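Side-chain contacts in periplasmic sugar-binding domain protein (Pseudomonas fluorescens Pf-5, PDB 3H75), which probably binds a carbohydrate in the periplasm, as a member of the bacterial solute-binding protein 2 family: residues L9-G12 with F18-S21; S14-W19 with A42-Q47; R38-E43 with L50-E55; P158-R163 with G185-E190. One frame throughout, in Å; residues are numbered along the deposited sequence.

Contact 1 (L9-G12 with F18-S21); sequences LNPG and FWVS. With SO4 (sulfate ion), chain B.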
loop_
_atom_site.group_PDB
_atom_site.type_symbol
_atom_site.label_atom_id
_atom_site.label_comp_id
_atom_site.label_asym_id
_atom_site.label_seq_id
_atom_site.Cartn_x
_atom_site.Cartn_y
_atom_site.Cartn_z
ATOM N N LEU A 9 -12.122 4.516 7.952
ATOM C CA LEU A 9 -11.217 5.394 8.689
ATOM C C LEU A 9 -9.865 5.359 7.970
ATOM O O LEU A 9 -9.072 4.426 8.143
ATOM C CB LEU A 9 -11.084 4.920 10.141
ATOM C CG LEU A 9 -12.431 4.746 10.857
ATOM C CD1 LEU A 9 -12.191 4.327 12.303
ATOM C CD2 LEU A 9 -13.232 6.054 10.804
ATOM N N ASN A 10 -9.642 6.377 7.142
ATOM C CA ASN A 10 -8.427 6.534 6.345
ATOM C C ASN A 10 -7.331 7.125 7.246
ATOM O O ASN A 10 -7.516 8.183 7.842
ATOM C CB ASN A 10 -8.736 7.482 5.176
ATOM C CG ASN A 10 -7.672 7.464 4.110
ATOM O OD1 ASN A 10 -6.491 7.600 4.405
ATOM N ND2 ASN A 10 -8.088 7.298 2.852
ATOM N N PRO A 11 -6.170 6.453 7.352
ATOM C CA PRO A 11 -5.089 6.964 8.206
ATOM C C PRO A 11 -4.262 8.125 7.662
ATOM O O PRO A 11 -3.571 8.812 8.424
ATOM C CB PRO A 11 -4.226 5.725 8.443
ATOM C CG PRO A 11 -4.360 4.974 7.140
ATOM C CD PRO A 11 -5.825 5.139 6.771
ATOM N N GLY A 12 -4.328 8.355 6.356
ATOM C CA GLY A 12 -3.507 9.407 5.784
ATOM C C GLY A 12 -4.043 10.821 5.830
ATOM O O GLY A 12 -5.055 11.099 6.468
ATOM N N PHE A 18 -1.157 8.798 -2.060
ATOM C CA PHE A 18 -1.570 7.406 -1.989
ATOM C C PHE A 18 -2.936 7.213 -1.364
ATOM O O PHE A 18 -3.789 6.520 -1.918
ATOM C CB PHE A 18 -0.576 6.558 -1.193
ATOM C CG PHE A 18 -1.075 5.163 -0.926
ATOM C CD1 PHE A 18 -1.084 4.211 -1.940
ATOM C CD2 PHE A 18 -1.633 4.833 0.310
ATOM C CE1 PHE A 18 -1.651 2.954 -1.734
ATOM C CE2 PHE A 18 -2.203 3.580 0.530
ATOM C CZ PHE A 18 -2.216 2.636 -0.493
ATOM N N TRP A 19 -3.138 7.813 -0.196
ATOM C CA TRP A 19 -4.396 7.645 0.498
ATOM C C TRP A 19 -5.577 8.300 -0.201
ATOM O O TRP A 19 -6.709 7.842 -0.059
ATOM C CB TRP A 19 -4.245 8.085 1.958
ATOM C CG TRP A 19 -3.598 6.986 2.762
ATOM C CD1 TRP A 19 -2.374 7.013 3.379
ATOM C CD2 TRP A 19 -4.129 5.675 2.982
ATOM N NE1 TRP A 19 -2.116 5.791 3.964
ATOM C CE2 TRP A 19 -3.177 4.955 3.734
ATOM C CE3 TRP A 19 -5.322 5.038 2.612
ATOM C CZ2 TRP A 19 -3.382 3.623 4.124
ATOM C CZ3 TRP A 19 -5.525 3.716 2.999
ATOM C CH2 TRP A 19 -4.558 3.026 3.747
ATOM N N VAL A 20 -5.318 9.348 -0.979
ATOM C CA VAL A 20 -6.391 9.982 -1.731
ATOM C C VAL A 20 -6.755 9.045 -2.889
ATOM O O VAL A 20 -7.929 8.867 -3.212
ATOM C CB VAL A 20 -5.961 11.357 -2.281
ATOM C CG1 VAL A 20 -6.997 11.872 -3.279
ATOM C CG2 VAL A 20 -5.805 12.347 -1.127
ATOM N N SER A 21 -5.749 8.428 -3.507
ATOM C CA SER A 21 -6.008 7.501 -4.602
ATOM C C SER A 21 -6.789 6.286 -4.105
ATOM O O SER A 21 -7.652 5.756 -4.806
ATOM C CB SER A 21 -4.693 7.056 -5.246
ATOM O OG SER A 21 -4.105 8.141 -5.944
HETATM S S SO4 B . 0.216 3.495 6.443
HETATM O O1 SO4 B . 0.937 2.256 6.083
HETATM O O2 SO4 B . 0.163 4.376 5.267
HETATM O O3 SO4 B . -1.145 3.128 6.857
HETATM O O4 SO4 B . 0.930 4.171 7.549
#

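Contact 2 (S14-W19 with A42-Q47); sequences STETFW and AERDPQ. With SO4 (sulfate ion), chain B.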
loop_
_atom_site.group_PDB
_atom_site.type_symbol
_atom_site.label_atom_id
_atom_site.label_comp_id
_atom_site.label_asym_id
_atom_site.label_seq_id
_atom_site.Cartn_x
_atom_site.Cartn_y
_atom_site.Cartn_z
ATOM N N SER A 14 -5.624 14.170 3.936
ATOM C CA SER A 14 -6.595 14.338 2.863
ATOM C C SER A 14 -5.956 14.872 1.584
ATOM O O SER A 14 -6.631 15.039 0.569
ATOM C CB SER A 14 -7.743 15.247 3.322
ATOM O OG SER A 14 -7.268 16.404 3.990
ATOM N N THR A 15 -4.651 15.122 1.642
ATOM C CA THR A 15 -3.890 15.608 0.493
ATOM C C THR A 15 -2.746 14.643 0.190
ATOM O O THR A 15 -1.906 14.917 -0.667
ATOM C CB THR A 15 -3.288 17.005 0.763
ATOM O OG1 THR A 15 -2.533 16.977 1.981
ATOM C CG2 THR A 15 -4.390 18.043 0.884
ATOM N N GLU A 16 -2.718 13.514 0.896
ATOM C CA GLU A 16 -1.665 12.516 0.704
ATOM C C GLU A 16 -1.991 11.679 -0.530
ATOM O O GLU A 16 -2.968 10.930 -0.545
ATOM C CB GLU A 16 -1.561 11.636 1.948
ATOM C CG GLU A 16 -0.441 10.612 1.891
ATOM C CD GLU A 16 -0.227 9.906 3.215
ATOM O OE1 GLU A 16 -0.854 10.304 4.221
ATOM O OE2 GLU A 16 0.574 8.955 3.250
ATOM N N THR A 17 -1.157 11.797 -1.559
ATOM C CA THR A 17 -1.401 11.108 -2.818
ATOM C C THR A 17 -1.888 9.664 -2.750
ATOM O O THR A 17 -2.928 9.335 -3.327
ATOM C CB THR A 17 -0.164 11.180 -3.721
ATOM O OG1 THR A 17 0.231 12.553 -3.860
ATOM C CG2 THR A 17 -0.482 10.620 -5.099
ATOM N N PHE A 18 -1.157 8.798 -2.060
ATOM C CA PHE A 18 -1.570 7.406 -1.989
ATOM C C PHE A 18 -2.936 7.213 -1.364
ATOM O O PHE A 18 -3.789 6.520 -1.918
ATOM C CB PHE A 18 -0.576 6.558 -1.193
ATOM C CG PHE A 18 -1.075 5.163 -0.926
ATOM C CD1 PHE A 18 -1.084 4.211 -1.940
ATOM C CD2 PHE A 18 -1.633 4.833 0.310
ATOM C CE1 PHE A 18 -1.651 2.954 -1.734
ATOM C CE2 PHE A 18 -2.203 3.580 0.530
ATOM C CZ PHE A 18 -2.216 2.636 -0.493
ATOM N N TRP A 19 -3.138 7.813 -0.196
ATOM C CA TRP A 19 -4.396 7.645 0.498
ATOM C C TRP A 19 -5.577 8.300 -0.201
ATOM O O TRP A 19 -6.709 7.842 -0.059
ATOM C CB TRP A 19 -4.245 8.085 1.958
ATOM C CG TRP A 19 -3.598 6.986 2.762
ATOM C CD1 TRP A 19 -2.374 7.013 3.379
ATOM C CD2 TRP A 19 -4.129 5.675 2.982
ATOM N NE1 TRP A 19 -2.116 5.791 3.964
ATOM C CE2 TRP A 19 -3.177 4.955 3.734
ATOM C CE3 TRP A 19 -5.322 5.038 2.612
ATOM C CZ2 TRP A 19 -3.382 3.623 4.124
ATOM C CZ3 TRP A 19 -5.525 3.716 2.999
ATOM C CH2 TRP A 19 -4.558 3.026 3.747
ATOM N N ALA A 42 -7.656 10.684 9.106
ATOM C CA ALA A 42 -7.034 10.899 10.406
ATOM C C ALA A 42 -6.037 12.050 10.340
ATOM O O ALA A 42 -5.625 12.576 11.367
ATOM C CB ALA A 42 -6.315 9.637 10.856
ATOM N N GLU A 43 -5.664 12.433 9.121
ATOM C CA GLU A 43 -4.670 13.478 8.886
ATOM C C GLU A 43 -3.379 13.089 9.611
ATOM O O GLU A 43 -2.730 13.893 10.291
ATOM C CB GLU A 43 -5.188 14.859 9.331
ATOM C CG GLU A 43 -6.522 15.278 8.684
ATOM C CD GLU A 43 -6.467 15.454 7.169
ATOM O OE1 GLU A 43 -5.386 15.290 6.567
ATOM O OE2 GLU A 43 -7.525 15.765 6.576
ATOM N N ARG A 44 -3.040 11.814 9.458
ATOM C CA ARG A 44 -1.833 11.213 10.006
ATOM C C ARG A 44 -1.611 11.218 11.515
ATOM O O ARG A 44 -0.472 11.232 11.983
ATOM C CB ARG A 44 -0.609 11.787 9.286
ATOM C CG ARG A 44 -0.391 11.196 7.881
ATOM C CD ARG A 44 -0.160 9.694 7.978
ATOM N NE ARG A 44 0.075 9.044 6.687
ATOM C CZ ARG A 44 0.305 7.740 6.562
ATOM N NH1 ARG A 44 0.326 6.969 7.643
ATOM N NH2 ARG A 44 0.520 7.208 5.363
ATOM N N ASP A 45 -2.700 11.211 12.275
ATOM C CA ASP A 45 -2.613 11.128 13.731
ATOM C C ASP A 45 -3.534 9.967 14.081
ATOM O O ASP A 45 -4.757 10.106 14.053
ATOM C CB ASP A 45 -3.117 12.405 14.407
ATOM C CG ASP A 45 -2.986 12.345 15.922
ATOM O OD1 ASP A 45 -2.849 11.227 16.457
ATOM O OD2 ASP A 45 -3.027 13.407 16.580
ATOM N N PRO A 46 -2.962 8.793 14.397
ATOM C CA PRO A 46 -3.769 7.617 14.740
ATOM C C PRO A 46 -4.791 7.846 15.845
ATOM O O PRO A 46 -5.830 7.188 15.886
ATOM C CB PRO A 46 -2.719 6.584 15.124
ATOM C CG PRO A 46 -1.583 6.936 14.230
ATOM C CD PRO A 46 -1.532 8.445 14.360
ATOM N N GLN A 47 -4.500 8.773 16.749
ATOM C CA GLN A 47 -5.437 9.046 17.822
ATOM C C GLN A 47 -6.755 9.581 17.270
ATOM O O GLN A 47 -7.804 9.417 17.893
ATOM C CB GLN A 47 -4.829 10.027 18.824
ATOM C CG GLN A 47 -3.710 9.410 19.656
ATOM C CD GLN A 47 -4.165 8.170 20.412
ATOM O OE1 GLN A 47 -5.149 8.204 21.151
ATOM N NE2 GLN A 47 -3.446 7.068 20.230
HETATM S S SO4 B . 0.216 3.495 6.443
HETATM O O1 SO4 B . 0.937 2.256 6.083
HETATM O O2 SO4 B . 0.163 4.376 5.267
HETATM O O3 SO4 B . -1.145 3.128 6.857
HETATM O O4 SO4 B . 0.930 4.171 7.549
#

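Contact 3 (R38-E43 with L50-E55); sequences RILYAE and LQQARE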
loop_
_atom_site.group_PDB
_atom_site.type_symbol
_atom_site.label_atom_id
_atom_site.label_comp_id
_atom_site.label_asym_id
_atom_site.label_seq_id
_atom_site.Cartn_x
_atom_site.Cartn_y
_atom_site.Cartn_z
ATOM N N ARG A 38 -18.681 6.725 3.542
ATOM C CA ARG A 38 -18.176 7.924 4.183
ATOM C C ARG A 38 -16.730 7.634 4.572
ATOM O O ARG A 38 -16.435 6.611 5.187
ATOM C CB ARG A 38 -19.012 8.262 5.416
ATOM C CG ARG A 38 -20.442 8.657 5.079
ATOM C CD ARG A 38 -21.240 8.968 6.335
ATOM N NE ARG A 38 -20.440 9.718 7.295
ATOM C CZ ARG A 38 -19.784 10.839 7.013
ATOM N NH1 ARG A 38 -19.830 11.356 5.791
ATOM N NH2 ARG A 38 -19.065 11.435 7.949
ATOM N N ILE A 39 -15.830 8.530 4.189
ATOM C CA ILE A 39 -14.418 8.368 4.492
ATOM C C ILE A 39 -13.957 9.467 5.435
ATOM O O ILE A 39 -14.107 10.657 5.139
ATOM C CB ILE A 39 -13.559 8.418 3.205
ATOM C CG1 ILE A 39 -13.924 7.245 2.293
ATOM C CG2 ILE A 39 -12.077 8.373 3.565
ATOM C CD1 ILE A 39 -13.232 7.268 0.942
ATOM N N LEU A 40 -13.412 9.062 6.578
ATOM C CA LEU A 40 -12.912 10.003 7.574
ATOM C C LEU A 40 -11.390 9.932 7.609
ATOM O O LEU A 40 -10.820 8.878 7.888
ATOM C CB LEU A 40 -13.461 9.655 8.958
ATOM C CG LEU A 40 -14.980 9.544 9.106
ATOM C CD1 LEU A 40 -15.321 9.193 10.550
ATOM C CD2 LEU A 40 -15.633 10.857 8.709
ATOM N N TYR A 41 -10.733 11.052 7.322
ATOM C CA TYR A 41 -9.274 11.106 7.340
ATOM C C TYR A 41 -8.722 11.386 8.735
ATOM O O TYR A 41 -9.239 12.237 9.455
ATOM C CB TYR A 41 -8.772 12.197 6.384
ATOM C CG TYR A 41 -8.783 11.795 4.928
ATOM C CD1 TYR A 41 -7.730 11.063 4.384
ATOM C CD2 TYR A 41 -9.846 12.146 4.092
ATOM C CE1 TYR A 41 -7.729 10.693 3.041
ATOM C CE2 TYR A 41 -9.856 11.781 2.749
ATOM C CZ TYR A 41 -8.791 11.056 2.231
ATOM O OH TYR A 41 -8.776 10.707 0.899
ATOM N N ALA A 42 -7.656 10.684 9.106
ATOM C CA ALA A 42 -7.034 10.899 10.406
ATOM C C ALA A 42 -6.037 12.050 10.340
ATOM O O ALA A 42 -5.625 12.576 11.367
ATOM C CB ALA A 42 -6.315 9.637 10.856
ATOM N N GLU A 43 -5.664 12.433 9.121
ATOM C CA GLU A 43 -4.670 13.478 8.886
ATOM C C GLU A 43 -3.379 13.089 9.611
ATOM O O GLU A 43 -2.730 13.893 10.291
ATOM C CB GLU A 43 -5.188 14.859 9.331
ATOM C CG GLU A 43 -6.522 15.278 8.684
ATOM C CD GLU A 43 -6.467 15.454 7.169
ATOM O OE1 GLU A 43 -5.386 15.290 6.567
ATOM O OE2 GLU A 43 -7.525 15.765 6.576
ATOM N N LEU A 50 -8.942 6.605 16.372
ATOM C CA LEU A 50 -9.542 6.024 17.563
ATOM C C LEU A 50 -10.733 6.854 18.023
ATOM O O LEU A 50 -11.787 6.311 18.343
ATOM C CB LEU A 50 -8.508 5.937 18.686
ATOM C CG LEU A 50 -9.005 5.412 20.036
ATOM C CD1 LEU A 50 -9.497 3.976 19.897
ATOM C CD2 LEU A 50 -7.862 5.481 21.037
ATOM N N GLN A 51 -10.570 8.174 18.045
ATOM C CA GLN A 51 -11.649 9.049 18.480
ATOM C C GLN A 51 -12.834 8.994 17.525
ATOM O O GLN A 51 -13.981 9.046 17.957
ATOM C CB GLN A 51 -11.144 10.486 18.609
ATOM C CG GLN A 51 -11.964 11.347 19.561
ATOM C CD GLN A 51 -12.043 10.751 20.955
ATOM O OE1 GLN A 51 -11.044 10.279 21.495
ATOM N NE2 GLN A 51 -13.233 10.782 21.548
ATOM N N GLN A 52 -12.554 8.889 16.227
ATOM C CA GLN A 52 -13.612 8.808 15.226
ATOM C C GLN A 52 -14.432 7.541 15.438
ATOM O O GLN A 52 -15.654 7.569 15.341
ATOM C CB GLN A 52 -13.018 8.825 13.814
ATOM C CG GLN A 52 -12.459 10.193 13.431
ATOM C CD GLN A 52 -11.529 10.132 12.239
ATOM O OE1 GLN A 52 -11.096 9.055 11.832
ATOM N NE2 GLN A 52 -11.206 11.289 11.678
ATOM N N ALA A 53 -13.758 6.436 15.739
ATOM C CA ALA A 53 -14.450 5.173 15.982
ATOM C C ALA A 53 -15.212 5.245 17.308
ATOM O O ALA A 53 -16.379 4.873 17.381
ATOM C CB ALA A 53 -13.444 4.022 16.015
ATOM N N ARG A 54 -14.545 5.728 18.351
ATOM C CA ARG A 54 -15.168 5.837 19.665
ATOM C C ARG A 54 -16.489 6.592 19.584
ATOM O O ARG A 54 -17.507 6.141 20.114
ATOM C CB ARG A 54 -14.226 6.546 20.647
ATOM C CG ARG A 54 -14.765 6.620 22.072
ATOM C CD ARG A 54 -13.739 7.188 23.050
ATOM N NE ARG A 54 -12.480 6.450 23.016
ATOM C CZ ARG A 54 -11.514 6.567 23.924
ATOM N NH1 ARG A 54 -11.660 7.395 24.951
ATOM N NH2 ARG A 54 -10.399 5.857 23.803
ATOM N N GLU A 55 -16.480 7.736 18.908
ATOM C CA GLU A 55 -17.688 8.537 18.786
ATOM C C GLU A 55 -18.730 7.925 17.851
ATOM O O GLU A 55 -19.928 8.162 18.013
ATOM C CB GLU A 55 -17.319 9.965 18.372
ATOM C CG GLU A 55 -16.578 10.711 19.491
ATOM C CD GLU A 55 -16.156 12.121 19.119
ATOM O OE1 GLU A 55 -16.984 12.872 18.565
ATOM O OE2 GLU A 55 -14.993 12.484 19.397
#

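Contact 4 (P158-R163 with G185-E190); sequences PAAQLR and GEWNRE. With SO4 (sulfate ion), chain B.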
loop_
_atom_site.group_PDB
_atom_site.type_symbol
_atom_site.label_atom_id
_atom_site.label_comp_id
_atom_site.label_asym_id
_atom_site.label_seq_id
_atom_site.Cartn_x
_atom_site.Cartn_y
_atom_site.Cartn_z
ATOM N N PRO A 158 2.497 -1.957 10.146
ATOM C CA PRO A 158 2.690 -3.253 9.493
ATOM C C PRO A 158 3.195 -3.128 8.051
ATOM O O PRO A 158 3.960 -3.970 7.590
ATOM C CB PRO A 158 1.309 -3.911 9.596
ATOM C CG PRO A 158 0.365 -2.746 9.803
ATOM C CD PRO A 158 1.142 -1.850 10.709
ATOM N N ALA A 159 2.780 -2.082 7.341
ATOM C CA ALA A 159 3.238 -1.902 5.966
ATOM C C ALA A 159 4.756 -1.774 5.957
ATOM O O ALA A 159 5.442 -2.365 5.118
ATOM C CB ALA A 159 2.609 -0.657 5.353
ATOM N N ALA A 160 5.282 -0.998 6.897
ATOM C CA ALA A 160 6.721 -0.808 6.993
ATOM C C ALA A 160 7.385 -2.104 7.448
ATOM O O ALA A 160 8.377 -2.540 6.861
ATOM C CB ALA A 160 7.043 0.315 7.975
ATOM N N GLN A 161 6.840 -2.718 8.495
ATOM C CA GLN A 161 7.404 -3.960 9.022
ATOM C C GLN A 161 7.448 -5.075 7.982
ATOM O O GLN A 161 8.468 -5.755 7.832
ATOM C CB GLN A 161 6.600 -4.435 10.233
ATOM C CG GLN A 161 6.511 -3.424 11.356
ATOM C CD GLN A 161 5.663 -3.929 12.504
ATOM O OE1 GLN A 161 4.588 -4.483 12.291
ATOM N NE2 GLN A 161 6.137 -3.729 13.729
ATOM N N LEU A 162 6.338 -5.271 7.274
ATOM C CA LEU A 162 6.256 -6.317 6.264
ATOM C C LEU A 162 7.182 -6.064 5.082
ATOM O O LEU A 162 7.837 -6.985 4.593
ATOM C CB LEU A 162 4.816 -6.471 5.775
ATOM C CG LEU A 162 3.852 -7.082 6.798
ATOM C CD1 LEU A 162 2.422 -7.013 6.265
ATOM C CD2 LEU A 162 4.262 -8.520 7.083
ATOM N N ARG A 163 7.245 -4.822 4.612
ATOM C CA ARG A 163 8.131 -4.536 3.495
ATOM C C ARG A 163 9.581 -4.727 3.926
ATOM O O ARG A 163 10.396 -5.242 3.159
ATOM C CB ARG A 163 7.871 -3.126 2.955
ATOM C CG ARG A 163 6.502 -3.045 2.297
ATOM C CD ARG A 163 6.109 -1.640 1.882
ATOM N NE ARG A 163 4.674 -1.598 1.622
ATOM C CZ ARG A 163 3.973 -0.493 1.388
ATOM N NH1 ARG A 163 4.564 0.696 1.360
ATOM N NH2 ARG A 163 2.657 -0.578 1.230
ATOM N N GLY A 185 11.930 7.057 7.274
ATOM C CA GLY A 185 11.532 8.318 6.676
ATOM C C GLY A 185 10.078 8.676 6.926
ATOM O O GLY A 185 9.616 9.718 6.471
ATOM N N GLU A 186 9.360 7.797 7.620
ATOM C CA GLU A 186 7.956 8.020 7.974
ATOM C C GLU A 186 7.039 8.321 6.791
ATOM O O GLU A 186 6.073 9.077 6.935
ATOM C CB GLU A 186 7.859 9.172 8.984
ATOM C CG GLU A 186 8.999 9.208 9.990
ATOM C CD GLU A 186 8.832 10.290 11.042
ATOM O OE1 GLU A 186 8.457 11.428 10.687
ATOM O OE2 GLU A 186 9.091 10.003 12.228
ATOM N N TRP A 187 7.337 7.725 5.636
ATOM C CA TRP A 187 6.563 7.911 4.402
ATOM C C TRP A 187 6.690 9.332 3.858
ATOM O O TRP A 187 6.063 9.662 2.851
ATOM C CB TRP A 187 5.062 7.651 4.631
ATOM C CG TRP A 187 4.693 6.351 5.289
ATOM C CD1 TRP A 187 3.866 6.190 6.365
ATOM C CD2 TRP A 187 5.085 5.034 4.885
ATOM N NE1 TRP A 187 3.716 4.854 6.657
ATOM C CE2 TRP A 187 4.455 4.122 5.763
ATOM C CE3 TRP A 187 5.905 4.534 3.865
ATOM C CZ2 TRP A 187 4.620 2.739 5.652
ATOM C CZ3 TRP A 187 6.068 3.158 3.754
ATOM C CH2 TRP A 187 5.427 2.276 4.642
ATOM N N ASN A 188 7.507 10.154 4.513
ATOM C CA ASN A 188 7.663 11.569 4.164
ATOM C C ASN A 188 8.806 11.914 3.208
ATOM O O ASN A 188 9.967 11.587 3.459
ATOM C CB ASN A 188 7.798 12.362 5.468
ATOM C CG ASN A 188 7.740 13.858 5.262
ATOM O OD1 ASN A 188 8.676 14.462 4.743
ATOM N ND2 ASN A 188 6.631 14.466 5.669
ATOM N N ARG A 189 8.459 12.602 2.122
ATOM C CA ARG A 189 9.417 12.995 1.094
ATOM C C ARG A 189 10.520 13.943 1.560
ATOM O O ARG A 189 11.698 13.679 1.331
ATOM C CB ARG A 189 8.675 13.616 -0.094
ATOM C CG ARG A 189 9.571 14.015 -1.249
ATOM C CD ARG A 189 8.736 14.387 -2.458
ATOM N NE ARG A 189 9.552 14.790 -3.598
ATOM C CZ ARG A 189 9.072 14.969 -4.824
ATOM N NH1 ARG A 189 7.782 14.780 -5.067
ATOM N NH2 ARG A 189 9.884 15.330 -5.808
ATOM N N GLU A 190 10.161 15.050 2.202
ATOM C CA GLU A 190 11.195 15.976 2.649
ATOM C C GLU A 190 12.089 15.377 3.731
ATOM O O GLU A 190 13.279 15.684 3.789
ATOM C CB GLU A 190 10.580 17.297 3.135
ATOM C CG GLU A 190 9.481 17.170 4.162
ATOM C CD GLU A 190 8.906 18.521 4.550
ATOM O OE1 GLU A 190 8.494 19.276 3.640
ATOM O OE2 GLU A 190 8.860 18.824 5.763
HETATM S S SO4 B . 0.216 3.495 6.443
HETATM O O1 SO4 B . 0.937 2.256 6.083
HETATM O O2 SO4 B . 0.163 4.376 5.267
HETATM O O3 SO4 B . -1.145 3.128 6.857
HETATM O O4 SO4 B . 0.930 4.171 7.549
#

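Contact 1 (L9-G12 with F18-S21)
Trp19, in the first turn of helix 17-33, lays its indole against Asn10, Pro11 and Gly12 at the end of strand 5-10. Its CG stands anti to its own carbonyl carbon (chi1 -80°), which turns the ring out of the helix over these three residues. At the root, Trp19 CB lies 3.4 Å from Asn10 OD1. The same oxygen also meets the ring, nearest at Trp19 CE3 (3.3 Å), and the amide is steep to it, the planes 75° apart. On the five-membered side, Trp19 CD1 rests on Gly12 CA at 3.6 Å. Gly12, without a side chain, lets the ring come this close. Further out, Trp19 CZ2 has Pro11 CG 3.4 Å away. Pro11 CD makes a CH-pi contact, 3.8 Å from the centroid of the six-membered ring and almost on its normal. Phe18 CE2 covers the opposite face. At the edge, Trp19 NE1 donates to sulfate O2 at 3.0 Å. Asn10 ties strand end to helix: ND2 donates to Trp19 O at 3.3 Å, from above the carbonyl plane. Its OD1 accepts from Gly12 N, an Asx turn. With alanine in place of Trp19, the sulfate would lose an N-H donor, and a gap would probably open between Pro11 and Phe18. The site lies where the beta-alpha-beta unit begins, between strand 5-10 and helix 17-33. Asn10 makes backbone bonds to Leu40 of strand 36-41 and to Ala42 just after it, and Val69 of strand 65-69 touches both Pro11 and Trp19.

Contact 2 (S14-W19 with A42-Q47)
Glu16 and Arg44 meet with their chains crossing at about a right angle. Their flat ends are more nearly aligned, with carboxylate and guanidinium planes 31° apart. The grip is side-on, one nitrogen to each oxygen. Arg44 NH2 reaches Glu16 OE2 at 2.7 Å, close to straight and in the guanidinium plane. Arg44 NE reaches Glu16 OE1 at 2.9 Å, slightly tilted from that plane. Both oxygens use their syn lone pairs. Glu16 CG is anti to the backbone N (chi1 -177°) and the chain is extended beyond it, which carries the carboxylate across to the arginine. Asn13 N also donates to Glu16 OE1, so this oxygen has two donors.

The two loops follow strands 5-10 and 36-41 at the C-terminal edge of the parallel sheet. In type I periplasmic binding proteins this edge faces the cleft between the domains. Here the outer side of the guanidinium holds the sulfate: Arg44 NH1 donates to O4 at 2.9 Å and Arg44 NH2 to O2, also at 2.9 Å. The ring of Trp19 stands 73° from the guanidinium, with Arg44 NH2 near the ring plane. Trp19 NE1 and Arg44 NH2 are two donors directed at the same sulfate oxygen.

Glu43 makes a second two-point contact. Its OE1 accepts from Ser14 N at 2.9 Å, and its OE2 accepts from Ser14 OG at 2.7 Å on the syn lone pair. Glu43 and Arg44 both have left-handed backbone conformations. Asp45 then caps helix 46-58, its OD1 accepting from Gln47 N.

Contact 3 (R38-E43 with L50-E55)
Gln52 has CG anti to its own carbonyl carbon (chi1 -71°) and an extended chain beyond, which carries its amide from helix 46-58 to the backbone of Leu40 and Tyr41. Leu40 takes the same kind of first torsion (chi1 -55°). The two side chains run antiparallel, each passing alongside the other. Leu40 CD1 lies beside the root of the glutamine, 4.0 Å from Gln52 CB. Leu40 CB lies beside its end, 3.8 Å from Gln52 OE1. The aliphatic part of Gln52 thus packs on leucine while its tip makes the polar bond. Gln52 NE2 donates to Tyr41 O at 3.1 Å. The acceptor lies in the amide plane, but the donor stands well above the carbonyl plane of Tyr41. Ala42 CA borders the same nitrogen at a looser 4.4 Å.

The side chain of Tyr41 leaves on the other side of the strand. Its hydroxyl is hydrogen-bonded to Ser23 OG of helix 17-33, while Leu9 of the neighbouring strand touches both Leu40 and Gln52. Strand 36-41 is therefore sandwiched between helices 17-33 and 46-58. On helix 46-58 itself, Gln51 NE2 donates to Glu55 OE2 at 3.3 Å, one turn on. Strand 36-41 lies at one edge of the parallel sheet, and helix 46-58 leads from it past strand 5-10 to strand 65-69. This is a beta-alpha-beta crossover of the Rossmann-like, three-layer fold found in type I periplasmic binding proteins.

Contact 4 (P158-R163 with G185-E190)
Arg163 NH1 lies against the indole of Trp187 and is held by two acceptors, the backbone oxygen of Ala212 and a bound glycerol. It comes 3.7 Å from Trp187 CH2. The approach is oblique, with guanidinium and ring planes 60° apart. Asp122 forms a salt bridge with Arg163 NE, so the charged end is fixed from more than one direction. The arginine is extended from CG to NE and reaches past Ala159, whose CB lies 4.1 Å above one face of the guanidinium.

Ala159 and Ala160 meet the six-membered ring of Trp187. Ala159 CB is 4.0 Å from Trp187 CZ2, and Ala160 CB is 4.1 Å from the same carbon. Ala160 N lies near the ring plane, at the edge. On the five-membered side, Trp187 NE1 gives sulfate O4 a weak hydrogen bond of 3.0 Å, bent to 130°. Ala159 CB borders the ion too, 3.4 Å from its O1. With a serine in place of Trp187, Ala159 and Ala160 would probably lose their apolar cover and a gap would be likely to open beside the guanidinium of Arg163.

Trp187 sits in a type I' beta turn closed by Asn188 N donating to Gly185 O at 2.9 Å. The turn offers the ring to the start of helix 158-173, and the ring also touches Arg44 of the other domain. Aromatic and arginine side chains beside bound small molecules are consistent with the interdomain ligand cleft of a type I periplasmic binding protein.

Contacts 1, 2 and 3 belong to the domain built on the parallel sheet that holds strands 5-10 and 36-41. Contact 4 belongs to the other domain, beside strands 146-152 and 177-184. Contacts 1 and 2 have centres about 5 Å apart and share Trp19 on helix 17-33. The centre of contact 3 lies about 11 Å from that of contact 2; contact 3 shares Ala42 and Glu43 with it, and is farthest from the cleft. Contact 4 comes much later in the chain, yet its centre is only about 13 Å from that of contact 2, and Trp187 touches Arg44. One sulfate joins contacts 1, 2 and 4. It bridges the two domains, probably in the sugar site.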